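Local coordinates for protein versicolorin reductase (Brucella melitensis, PDB 4NIM) that probably catalyses NAD(P)(H)-dependent oxidation or reduction as a member of the short-chain dehydrogenase/reductase family, its natural substrate being unestablished, at residues A101-D105 with R119-N124; S193-G197 with N258-S262; V44-A50 with V68-D73; T177-A181 with T253-V257. All blocks are in the same frame, centred on the assembly; numbering follows the deposited sequence.

Contact 1 (A101-D105 with R119-N124); sequences AGLTD and RLFAVN
The carboxamide of Asn-124 docks against the backbone of Leu-103 through both of its polar atoms. Its OD1 takes the Leu-103 N-H at 2.8 Å, on a lone pair in the carbonyl plane, while ND2 reaches the Leu-103 O at 3.0 Å, nearly straight at 170° and only 3° out of the amide plane. Two such bonds fix the rotation of the amide about chi2 and the placement of its O and N ends. Beside it, the Leu-103 side chain lies across the helix at about a right angle to Val-123: its CD1 comes 3.8 Å from Val-123 CG2, while Leu-120 CD2 sits 3.4 Å from the Leu-103 O. Ala-101 and Gly-102 close the family's NNAG-like motif after strand 96-99, and Asn-124, in a wider pi-type turn of helix 114-142, is probably the asparagine of the family's Asn-Ser-Tyr-Lys tetrad. Further along, Arg-119, its chain bent at chi3 (-67°), brings NH2 2.9 Å and NE 3.1 Å from Asp-105 OD2, a side-on salt bridge in which one oxygen receives both nitrogens, close to the guanidinium plane. A water lies between Ala-101 O and Val-123 O. In the next shell, Ser-169 OG takes a hydrogen bond from Asn-124 ND2, and the Asn-124 side chain also touches Tyr-166 and Lys-170, whose spacing matches the family's YxxxK motif.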
loop_
_atom_site.group_PDB
_atom_site.type_symbol
_atom_site.label_atom_id
_atom_site.label_comp_id
_atom_site.label_asym_id
_atom_site.label_seq_id
_atom_site.Cartn_x
_atom_site.Cartn_y
_atom_site.Cartn_z
ATOM N N ALA A 101 1.354 3.950 -1.082
ATOM C CA ALA A 101 1.857 4.883 -2.061
ATOM C C ALA A 101 1.622 4.297 -3.463
ATOM O O ALA A 101 1.593 3.111 -3.596
ATOM C CB ALA A 101 3.334 5.089 -1.871
ATOM N N GLY A 102 1.464 5.136 -4.471
ATOM C CA GLY A 102 1.470 4.669 -5.838
ATOM C C GLY A 102 1.563 5.829 -6.774
ATOM O O GLY A 102 1.221 6.926 -6.414
ATOM N N LEU A 103 2.016 5.573 -7.989
ATOM C CA LEU A 103 2.001 6.562 -9.012
ATOM C C LEU A 103 0.989 6.126 -10.044
ATOM O O LEU A 103 0.859 4.944 -10.339
ATOM C CB LEU A 103 3.337 6.611 -9.744
ATOM C CG LEU A 103 4.512 7.380 -9.243
ATOM C CD1 LEU A 103 5.619 7.286 -10.319
ATOM C CD2 LEU A 103 4.121 8.827 -8.952
ATOM N N THR A 104 0.338 7.098 -10.665
ATOM C CA THR A 104 -0.638 6.808 -11.689
ATOM C C THR A 104 -0.337 7.502 -13.051
ATOM O O THR A 104 -1.255 7.766 -13.822
ATOM C CB THR A 104 -2.026 7.263 -11.213
ATOM O OG1 THR A 104 -1.964 8.669 -11.010
ATOM C CG2 THR A 104 -2.426 6.568 -9.915
ATOM N N ASP A 105 0.933 7.766 -13.339
ATOM C CA ASP A 105 1.351 8.280 -14.649
ATOM C C ASP A 105 0.751 7.456 -15.796
ATOM O O ASP A 105 0.740 6.229 -15.755
ATOM C CB ASP A 105 2.882 8.250 -14.827
ATOM C CG ASP A 105 3.608 9.191 -13.880
ATOM O OD1 ASP A 105 3.161 9.304 -12.724
ATOM O OD2 ASP A 105 4.603 9.833 -14.304
ATOM N N ARG A 119 9.644 4.772 -13.602
ATOM C CA ARG A 119 9.073 5.432 -12.376
ATOM C C ARG A 119 7.878 4.607 -11.847
ATOM O O ARG A 119 7.694 4.428 -10.648
ATOM C CB ARG A 119 8.470 6.825 -12.698
ATOM C CG ARG A 119 9.402 7.958 -12.852
ATOM C CD ARG A 119 8.677 9.304 -12.646
ATOM N NE ARG A 119 7.682 9.681 -13.660
ATOM C CZ ARG A 119 7.981 10.059 -14.907
ATOM N NH1 ARG A 119 9.236 10.023 -15.350
ATOM N NH2 ARG A 119 7.015 10.405 -15.729
ATOM N N LEU A 120 6.990 4.228 -12.745
ATOM C CA LEU A 120 5.844 3.405 -12.362
ATOM C C LEU A 120 6.281 2.109 -11.666
ATOM O O LEU A 120 5.815 1.815 -10.561
ATOM C CB LEU A 120 5.010 3.084 -13.574
ATOM C CG LEU A 120 4.107 4.261 -14.010
ATOM C CD1 LEU A 120 3.564 4.033 -15.379
ATOM C CD2 LEU A 120 2.925 4.477 -13.061
ATOM N N PHE A 121 7.172 1.358 -12.282
ATOM C CA PHE A 121 7.661 0.109 -11.643
ATOM C C PHE A 121 8.439 0.385 -10.364
ATOM O O PHE A 121 8.355 -0.388 -9.415
ATOM C CB PHE A 121 8.445 -0.758 -12.623
ATOM C CG PHE A 121 7.570 -1.586 -13.470
ATOM C CD1 PHE A 121 6.887 -1.027 -14.531
ATOM C CD2 PHE A 121 7.321 -2.894 -13.141
ATOM C CE1 PHE A 121 5.993 -1.780 -15.254
ATOM C CE2 PHE A 121 6.438 -3.661 -13.869
ATOM C CZ PHE A 121 5.767 -3.085 -14.932
ATOM N N ALA A 122 9.199 1.486 -10.329
ATOM C CA ALA A 122 9.970 1.820 -9.178
ATOM C C ALA A 122 9.063 2.083 -7.958
ATOM O O ALA A 122 9.362 1.601 -6.854
ATOM C CB ALA A 122 10.851 3.044 -9.435
ATOM N N VAL A 123 7.973 2.821 -8.145
ATOM C CA VAL A 123 7.127 3.213 -7.008
ATOM C C VAL A 123 6.085 2.119 -6.752
ATOM O O VAL A 123 5.812 1.810 -5.620
ATOM C CB VAL A 123 6.419 4.577 -7.215
ATOM C CG1 VAL A 123 5.456 4.899 -6.061
ATOM C CG2 VAL A 123 7.459 5.691 -7.368
ATOM N N ASN A 124 5.531 1.529 -7.814
ATOM C CA ASN A 124 4.369 0.635 -7.645
ATOM C C ASN A 124 4.750 -0.832 -7.341
ATOM O O ASN A 124 3.912 -1.584 -6.813
ATOM C CB ASN A 124 3.440 0.684 -8.825
ATOM C CG ASN A 124 2.811 2.035 -9.011
ATOM O OD1 ASN A 124 2.745 2.840 -8.077
ATOM N ND2 ASN A 124 2.276 2.261 -10.168
HETATM O O HOH W 1 4.016 1.661 -3.370
#

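Contact 2 (S193-G197 with N258-S262); sequences SLNIG and NFDQS
Phe-259 N donates to Asn-195 O at 2.8 Å, the shorter of two backbone bonds that run between the parallel segments here; the donor stands well out of the carbonyl plane. The second, Gly-197 N to Phe-259 O, is longer at 3.2 Å and bent to 148°. That same Phe-259 oxygen also faces the Ile-196 CA at 3.4 Å, a CA-H...O contact, which gives it two partners on the opposing segment. Of the side chains, Leu-194 and Phe-259 both place CG opposite the backbone N (chi1 -172° and -166°), and Leu-194 CD1 meets Phe-259 CB at 3.8 Å. With no side chain, Gly-197 allows Asp-260 OD1 to come within 3.4 Å of its CA. The Asp-260 carboxylate is held by its own segment, OD2 accepting from Ser-262 OG at 2.6 Å on the anti side. Asn-195 points to the other sheet face, its OD1 taking the Ser-193 hydroxyl and its ND2 donating to Asp-174 OD2 and to Ser-153 O. Strand 256-259 is the outermost strand of the Rossmann-type sheet at this end; helix 234-245 covers the Leu-194 and Phe-259 face through Val-237, and strand 147-153 flanks 190-196 on its far side.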
loop_
_atom_site.group_PDB
_atom_site.type_symbol
_atom_site.label_atom_id
_atom_site.label_comp_id
_atom_site.label_asym_id
_atom_site.label_seq_id
_atom_site.Cartn_x
_atom_site.Cartn_y
_atom_site.Cartn_z
ATOM N N SER A 193 -3.646 -8.316 -0.484
ATOM C CA SER A 193 -3.800 -7.188 -1.378
ATOM C C SER A 193 -5.216 -6.656 -1.428
ATOM O O SER A 193 -6.163 -7.420 -1.419
ATOM C CB SER A 193 -3.391 -7.633 -2.821
ATOM O OG SER A 193 -3.527 -6.524 -3.690
ATOM N N LEU A 194 -5.332 -5.341 -1.505
ATOM C CA LEU A 194 -6.607 -4.699 -1.690
ATOM C C LEU A 194 -6.551 -3.988 -3.029
ATOM O O LEU A 194 -5.717 -3.092 -3.224
ATOM C CB LEU A 194 -6.909 -3.718 -0.543
ATOM C CG LEU A 194 -8.331 -3.159 -0.596
ATOM C CD1 LEU A 194 -9.352 -4.227 -0.233
ATOM C CD2 LEU A 194 -8.449 -1.960 0.355
ATOM N N ASN A 195 -7.413 -4.400 -3.960
ATOM C CA ASN A 195 -7.281 -3.948 -5.340
ATOM C C ASN A 195 -8.368 -2.923 -5.606
ATOM O O ASN A 195 -9.522 -3.275 -5.859
ATOM C CB ASN A 195 -7.337 -5.088 -6.354
ATOM C CG ASN A 195 -6.100 -5.962 -6.313
ATOM O OD1 ASN A 195 -5.735 -6.467 -5.246
ATOM N ND2 ASN A 195 -5.485 -6.184 -7.475
ATOM N N ILE A 196 -7.974 -1.666 -5.589
ATOM C CA ILE A 196 -8.938 -0.574 -5.542
ATOM C C ILE A 196 -9.212 0.061 -6.876
ATOM O O ILE A 196 -8.414 0.003 -7.839
ATOM C CB ILE A 196 -8.534 0.527 -4.512
ATOM C CG1 ILE A 196 -7.202 1.197 -4.875
ATOM C CG2 ILE A 196 -8.488 -0.040 -3.115
ATOM C CD1 ILE A 196 -6.941 2.452 -4.060
ATOM N N GLY A 197 -10.423 0.599 -6.963
ATOM C CA GLY A 197 -10.827 1.478 -8.054
ATOM C C GLY A 197 -10.196 2.854 -7.927
ATOM O O GLY A 197 -9.248 3.046 -7.177
ATOM N N ASN A 258 -10.706 -7.543 -4.343
ATOM C CA ASN A 258 -11.170 -6.465 -5.230
ATOM C C ASN A 258 -12.076 -5.530 -4.471
ATOM O O ASN A 258 -13.016 -5.963 -3.817
ATOM C CB ASN A 258 -11.904 -7.020 -6.412
ATOM C CG ASN A 258 -11.025 -7.866 -7.291
ATOM O OD1 ASN A 258 -11.034 -9.113 -7.212
ATOM N ND2 ASN A 258 -10.185 -7.230 -8.026
ATOM N N PHE A 259 -11.837 -4.246 -4.623
ATOM C CA PHE A 259 -12.577 -3.232 -3.904
ATOM C C PHE A 259 -12.967 -2.135 -4.858
ATOM O O PHE A 259 -12.230 -1.189 -5.037
ATOM C CB PHE A 259 -11.749 -2.676 -2.765
ATOM C CG PHE A 259 -12.545 -1.874 -1.773
ATOM C CD1 PHE A 259 -12.785 -0.521 -1.991
ATOM C CD2 PHE A 259 -13.095 -2.469 -0.659
ATOM C CE1 PHE A 259 -13.540 0.245 -1.091
ATOM C CE2 PHE A 259 -13.837 -1.715 0.269
ATOM C CZ PHE A 259 -14.091 -0.369 0.022
ATOM N N ASP A 260 -14.173 -2.216 -5.395
ATOM C CA ASP A 260 -14.612 -1.281 -6.452
ATOM C C ASP A 260 -16.045 -1.612 -6.835
ATOM O O ASP A 260 -16.500 -2.744 -6.589
ATOM C CB ASP A 260 -13.723 -1.422 -7.751
ATOM C CG ASP A 260 -13.939 -0.276 -8.743
ATOM O OD1 ASP A 260 -14.169 0.860 -8.298
ATOM O OD2 ASP A 260 -13.905 -0.506 -9.974
ATOM N N GLN A 261 -16.721 -0.652 -7.460
ATOM C CA GLN A 261 -18.019 -0.896 -8.074
ATOM C C GLN A 261 -17.867 -1.414 -9.551
ATOM O O GLN A 261 -18.437 -0.895 -10.489
ATOM C CB GLN A 261 -18.899 0.318 -7.970
ATOM C CG GLN A 261 -19.285 0.530 -6.503
ATOM C CD GLN A 261 -20.272 1.630 -6.273
ATOM O OE1 GLN A 261 -20.135 2.703 -6.871
ATOM N NE2 GLN A 261 -21.274 1.392 -5.367
ATOM N N SER A 262 -17.118 -2.467 -9.673
ATOM C CA SER A 262 -16.909 -3.193 -10.932
ATOM C C SER A 262 -16.434 -4.589 -10.532
ATOM O O SER A 262 -16.061 -4.817 -9.366
ATOM C CB SER A 262 -15.905 -2.493 -11.808
ATOM O OG SER A 262 -14.539 -2.641 -11.353
#

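Contact 3 (V44-A50 with V68-D73); sequences VICGRSA and VFVQVD
Extended torsions carry the side chains of Phe-69 and Gln-71 across to the end of strand 42-47 and the turn that follows it: in both, CG lies opposite the backbone N (chi1 169° and -167°), and Gln-71 stays straight at chi2. The Phe-69 ring thereby lies against that turn, with CE1 3.6 Å from Gly-47 N and CZ 3.4 Å from Ser-49 O. The Gln-71 amide donates through NE2 to Arg-48 O at 2.9 Å, nearly straight and close to the amide plane. Beneath these groups the parallel ladder is continuous. Ile-45 N to Val-68 O, Val-70 N to Ile-45 O, Gly-47 N to Val-70 O and Val-72 N to Gly-47 O follow in sequence, the third longer at 3.3 Å and the last at 2.8 Å, so that Val-72 continues the pairing beyond the strand. On the face opposite Phe-69, Val-44 CG1 meets Val-70 CG2 at 3.7 Å and Cys-46 CB packs on Val-72 CG2, against helix 77-91. This is the beta-alpha-beta unit of strand 42-47, helix 50-63 and strand 66-71, joined by a right-handed crossover as expected of a Rossmann fold. In classical relatives the strand ends here lie near the adenosine part of the nucleotide. Asp-73 OD1 accepts from Glu-75 N, and it also pairs with Arg-48 NH1, but only at 3.6 Å with the two planes 68° apart. Backbone and amide bonds thus define the strand ends, whereas the ion pair is long and probably biases the guanidinium direction without fixing it.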
loop_
_atom_site.group_PDB
_atom_site.type_symbol
_atom_site.label_atom_id
_atom_site.label_comp_id
_atom_site.label_asym_id
_atom_site.label_seq_id
_atom_site.Cartn_x
_atom_site.Cartn_y
_atom_site.Cartn_z
ATOM N N VAL A 44 4.740 5.237 11.384
ATOM C CA VAL A 44 5.766 5.859 10.591
ATOM C C VAL A 44 5.089 6.195 9.307
ATOM O O VAL A 44 4.549 5.293 8.623
ATOM C CB VAL A 44 6.958 4.919 10.322
ATOM C CG1 VAL A 44 8.022 5.619 9.502
ATOM C CG2 VAL A 44 7.562 4.478 11.647
ATOM N N ILE A 45 5.081 7.480 8.999
ATOM C CA ILE A 45 4.513 7.976 7.760
ATOM C C ILE A 45 5.588 8.610 6.893
ATOM O O ILE A 45 6.693 8.933 7.362
ATOM C CB ILE A 45 3.362 8.987 7.997
ATOM C CG1 ILE A 45 3.791 10.111 8.946
ATOM C CG2 ILE A 45 2.139 8.249 8.539
ATOM C CD1 ILE A 45 2.971 11.354 8.780
ATOM N N CYS A 46 5.283 8.794 5.615
ATOM C CA CYS A 46 6.330 9.216 4.689
ATOM C C CYS A 46 5.822 9.759 3.372
ATOM O O CYS A 46 4.676 9.521 2.977
ATOM C CB CYS A 46 7.304 8.066 4.392
ATOM S SG CYS A 46 6.519 6.612 3.629
ATOM N N GLY A 47 6.694 10.517 2.719
ATOM C CA GLY A 47 6.358 11.200 1.490
ATOM C C GLY A 47 7.370 12.274 1.128
ATOM O O GLY A 47 8.421 12.388 1.739
ATOM N N ARG A 48 7.044 13.044 0.103
ATOM C CA ARG A 48 7.952 14.021 -0.440
ATOM C C ARG A 48 7.883 15.357 0.302
ATOM O O ARG A 48 8.904 15.985 0.518
ATOM C CB ARG A 48 7.656 14.218 -1.921
ATOM C CG ARG A 48 7.731 12.911 -2.718
ATOM C CD ARG A 48 7.541 13.163 -4.204
ATOM N NE ARG A 48 8.573 14.085 -4.668
ATOM C CZ ARG A 48 9.731 13.737 -5.234
ATOM N NH1 ARG A 48 10.044 12.459 -5.462
ATOM N NH2 ARG A 48 10.581 14.694 -5.593
ATOM N N SER A 49 6.689 15.796 0.676
ATOM C CA SER A 49 6.536 17.121 1.263
ATOM C C SER A 49 6.877 17.122 2.761
ATOM O O SER A 49 6.220 16.490 3.555
ATOM C CB SER A 49 5.118 17.639 1.042
ATOM O OG SER A 49 4.853 18.746 1.895
ATOM N N ALA A 50 7.917 17.838 3.133
ATOM C CA ALA A 50 8.222 18.046 4.540
ATOM C C ALA A 50 7.051 18.677 5.320
ATOM O O ALA A 50 6.730 18.245 6.424
ATOM C CB ALA A 50 9.466 18.896 4.671
ATOM N N VAL A 68 6.241 9.332 13.442
ATOM C CA VAL A 68 7.521 9.697 12.905
ATOM C C VAL A 68 7.276 9.938 11.440
ATOM O O VAL A 68 6.621 9.122 10.790
ATOM C CB VAL A 68 8.513 8.531 13.069
ATOM C CG1 VAL A 68 9.765 8.770 12.229
ATOM C CG2 VAL A 68 8.838 8.358 14.552
ATOM N N PHE A 69 7.750 11.060 10.918
ATOM C CA PHE A 69 7.675 11.309 9.480
ATOM C C PHE A 69 9.016 11.164 8.794
ATOM O O PHE A 69 10.025 11.684 9.284
ATOM C CB PHE A 69 7.125 12.687 9.186
ATOM C CG PHE A 69 7.279 13.081 7.752
ATOM C CD1 PHE A 69 6.496 12.482 6.776
ATOM C CD2 PHE A 69 8.237 14.009 7.367
ATOM C CE1 PHE A 69 6.635 12.832 5.459
ATOM C CE2 PHE A 69 8.362 14.359 6.046
ATOM C CZ PHE A 69 7.565 13.765 5.108
ATOM N N VAL A 70 9.046 10.457 7.653
ATOM C CA VAL A 70 10.299 10.262 6.915
ATOM C C VAL A 70 10.147 10.880 5.523
ATOM O O VAL A 70 9.221 10.547 4.808
ATOM C CB VAL A 70 10.662 8.757 6.794
ATOM C CG1 VAL A 70 12.121 8.573 6.400
ATOM C CG2 VAL A 70 10.446 8.050 8.134
ATOM N N GLN A 71 10.998 11.850 5.186
ATOM C CA GLN A 71 10.928 12.479 3.895
ATOM C C GLN A 71 11.637 11.538 2.891
ATOM O O GLN A 71 12.808 11.193 3.061
ATOM C CB GLN A 71 11.595 13.842 3.923
ATOM C CG GLN A 71 11.260 14.634 2.671
ATOM C CD GLN A 71 11.929 15.986 2.600
ATOM O OE1 GLN A 71 12.995 16.202 3.157
ATOM N NE2 GLN A 71 11.291 16.912 1.914
ATOM N N VAL A 72 10.923 11.084 1.873
ATOM C CA VAL A 72 11.492 10.115 0.934
ATOM C C VAL A 72 11.168 10.366 -0.530
ATOM O O VAL A 72 10.206 11.046 -0.868
ATOM C CB VAL A 72 10.990 8.683 1.245
ATOM C CG1 VAL A 72 11.485 8.209 2.607
ATOM C CG2 VAL A 72 9.463 8.603 1.138
ATOM N N ASP A 73 11.967 9.757 -1.384
ATOM C CA ASP A 73 11.631 9.525 -2.783
ATOM C C ASP A 73 11.585 7.997 -2.924
ATOM O O ASP A 73 12.625 7.334 -2.826
ATOM C CB ASP A 73 12.732 10.123 -3.663
ATOM C CG ASP A 73 12.568 9.775 -5.138
ATOM O OD1 ASP A 73 11.536 9.202 -5.557
ATOM O OD2 ASP A 73 13.520 10.097 -5.861
#

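Contact 4 (T177-A181 with T253-V257); sequences TRNVA and TGAIV
Ile-256 lies against one face of the guanidinium of Arg-178, its CG1 3.6 Å from NH2 and offset toward the rim of the flat group. The two side chains cross at about a right angle. The reach comes from Arg-178 being extended from CG to NE, which carries the guanidinium out from the helix to meet the isoleucine. Ile-256 CD1 meets the methyl CG2 of Thr-177 at 4.1 Å, while the Thr-177 hydroxyl is hydrogen-bonded to Asn-150. Gly-254, the third residue with much surface buried here, adopts a left-handed backbone (phi 83°), and the segment turns there just before the edge strand 256-259 begins. Its N lies 3.4 Å from Ala-181 CB, which also sits 3.3 Å from Thr-253 OG1. No direct hydrogen bond spans the two segments; ordered waters do this instead. One accepts from Arg-178 NE at 3.0 Å and donates to Gly-254 O at 2.6 Å. Another receives the hydroxyl proton of Thr-253 and passes its own to Ala-181 O, while Thr-253 OG1 additionally accepts from Val-191 N. The contact thus packs helix 164-183 across the last two strands of a parallel Rossmann-type sheet, Thr-177 and Ile-256 also touching Ser-193 of strand 190-196. An ethanediol molecule, probably from the crystallisation liquor, lies about 4 Å from the Ile-256 side chain. The direct fit is made by apolar groups and one guanidinium face on Ile-256, while the backbone carbonyls Gly-254 O and Ala-181 O find polar partners here through water.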
loop_
_atom_site.group_PDB
_atom_site.type_symbol
_atom_site.label_atom_id
_atom_site.label_comp_id
_atom_site.label_asym_id
_atom_site.label_seq_id
_atom_site.Cartn_x
_atom_site.Cartn_y
_atom_site.Cartn_z
ATOM N N THR A 177 2.440 -10.295 -4.061
ATOM C CA THR A 177 1.614 -10.525 -2.884
ATOM C C THR A 177 1.493 -12.026 -2.681
ATOM O O THR A 177 1.708 -12.519 -1.574
ATOM C CB THR A 177 0.207 -9.895 -3.038
ATOM O OG1 THR A 177 0.319 -8.447 -3.095
ATOM C CG2 THR A 177 -0.740 -10.352 -1.891
ATOM N N ARG A 178 1.197 -12.773 -3.746
ATOM C CA ARG A 178 0.997 -14.210 -3.577
ATOM C C ARG A 178 2.305 -14.907 -3.289
ATOM O O ARG A 178 2.375 -15.785 -2.437
ATOM C CB ARG A 178 0.320 -14.836 -4.780
ATOM C CG ARG A 178 -1.121 -14.355 -4.981
ATOM C CD ARG A 178 -1.721 -15.327 -5.938
ATOM N NE ARG A 178 -3.120 -15.119 -6.228
ATOM C CZ ARG A 178 -3.601 -14.510 -7.303
ATOM N NH1 ARG A 178 -2.778 -13.962 -8.225
ATOM N NH2 ARG A 178 -4.933 -14.431 -7.405
ATOM N N ASN A 179 3.360 -14.512 -3.987
ATOM C CA ASN A 179 4.690 -15.148 -3.787
ATOM C C ASN A 179 5.165 -14.964 -2.365
ATOM O O ASN A 179 5.611 -15.906 -1.687
ATOM C CB ASN A 179 5.706 -14.564 -4.782
ATOM C CG ASN A 179 7.045 -15.249 -4.696
ATOM O OD1 ASN A 179 7.806 -14.982 -3.788
ATOM N ND2 ASN A 179 7.355 -16.113 -5.704
ATOM N N VAL A 180 5.105 -13.742 -1.894
ATOM C CA VAL A 180 5.576 -13.438 -0.532
ATOM C C VAL A 180 4.693 -14.155 0.480
ATOM O O VAL A 180 5.215 -14.859 1.331
ATOM C CB VAL A 180 5.716 -11.932 -0.278
ATOM C CG1 VAL A 180 6.170 -11.683 1.142
ATOM C CG2 VAL A 180 6.712 -11.312 -1.264
ATOM N N ALA A 181 3.372 -14.043 0.346
ATOM C CA ALA A 181 2.471 -14.730 1.277
ATOM C C ALA A 181 2.832 -16.191 1.406
ATOM O O ALA A 181 2.906 -16.722 2.517
ATOM C CB ALA A 181 1.032 -14.604 0.876
ATOM N N THR A 253 -4.151 -14.790 4.185
ATOM C CA THR A 253 -2.918 -14.369 3.571
ATOM C C THR A 253 -2.897 -14.799 2.100
ATOM O O THR A 253 -3.482 -15.824 1.728
ATOM C CB THR A 253 -1.732 -14.984 4.322
ATOM O OG1 THR A 253 -0.490 -14.483 3.840
ATOM C CG2 THR A 253 -1.740 -16.508 4.251
ATOM N N GLY A 254 -2.321 -13.954 1.264
ATOM C CA GLY A 254 -2.275 -14.252 -0.166
ATOM C C GLY A 254 -3.558 -13.876 -0.898
ATOM O O GLY A 254 -3.712 -14.160 -2.069
ATOM N N ALA A 255 -4.442 -13.167 -0.219
ATOM C CA ALA A 255 -5.724 -12.819 -0.835
ATOM C C ALA A 255 -5.546 -11.625 -1.713
ATOM O O ALA A 255 -4.732 -10.750 -1.414
ATOM C CB ALA A 255 -6.769 -12.569 0.231
ATOM N N ILE A 256 -6.282 -11.625 -2.826
ATOM C CA ILE A 256 -6.380 -10.498 -3.760
ATOM C C ILE A 256 -7.829 -10.055 -3.654
ATOM O O ILE A 256 -8.725 -10.758 -4.099
ATOM C CB ILE A 256 -6.056 -10.945 -5.224
ATOM C CG1 ILE A 256 -4.631 -11.497 -5.368
ATOM C CG2 ILE A 256 -6.320 -9.793 -6.207
ATOM C CD1 ILE A 256 -3.527 -10.631 -4.843
ATOM N N VAL A 257 -8.084 -8.969 -2.911
ATOM C CA VAL A 257 -9.423 -8.550 -2.569
ATOM C C VAL A 257 -9.802 -7.332 -3.427
ATOM O O VAL A 257 -9.290 -6.204 -3.239
ATOM C CB VAL A 257 -9.477 -8.185 -1.081
ATOM C CG1 VAL A 257 -10.877 -7.804 -0.653
ATOM C CG2 VAL A 257 -8.899 -9.341 -0.233
HETATM O O HOH W 2 -5.076 -15.245 -3.986
HETATM O O HOH W 3 1.657 -15.913 4.727
#

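How the contacts relate
Contact 3 comes first along the chain, then contact 1, and contacts 2 and 4 interleave, their segments alternating in sequence. Contacts 2 and 3 lie at opposite ends of the seven-stranded parallel sheet, their centres about 26 Å apart on opposite sides of the chain centre. Contacts 2 and 4 share strand 256-259, and Asn-195 N is probably hydrogen-bonded to Val-257 O at 2.7 Å; the two contacts adjoin at the end of the sheet where 256-259 is outermost, with helix 164-183 packed on it. Contact 1 stands about 16 Å from contact 3 and about 18 Å from contact 2 (centres), touching neither. The contacts thus sample both ends of a Rossmann-type sheet and the loop after its central strand 96-99.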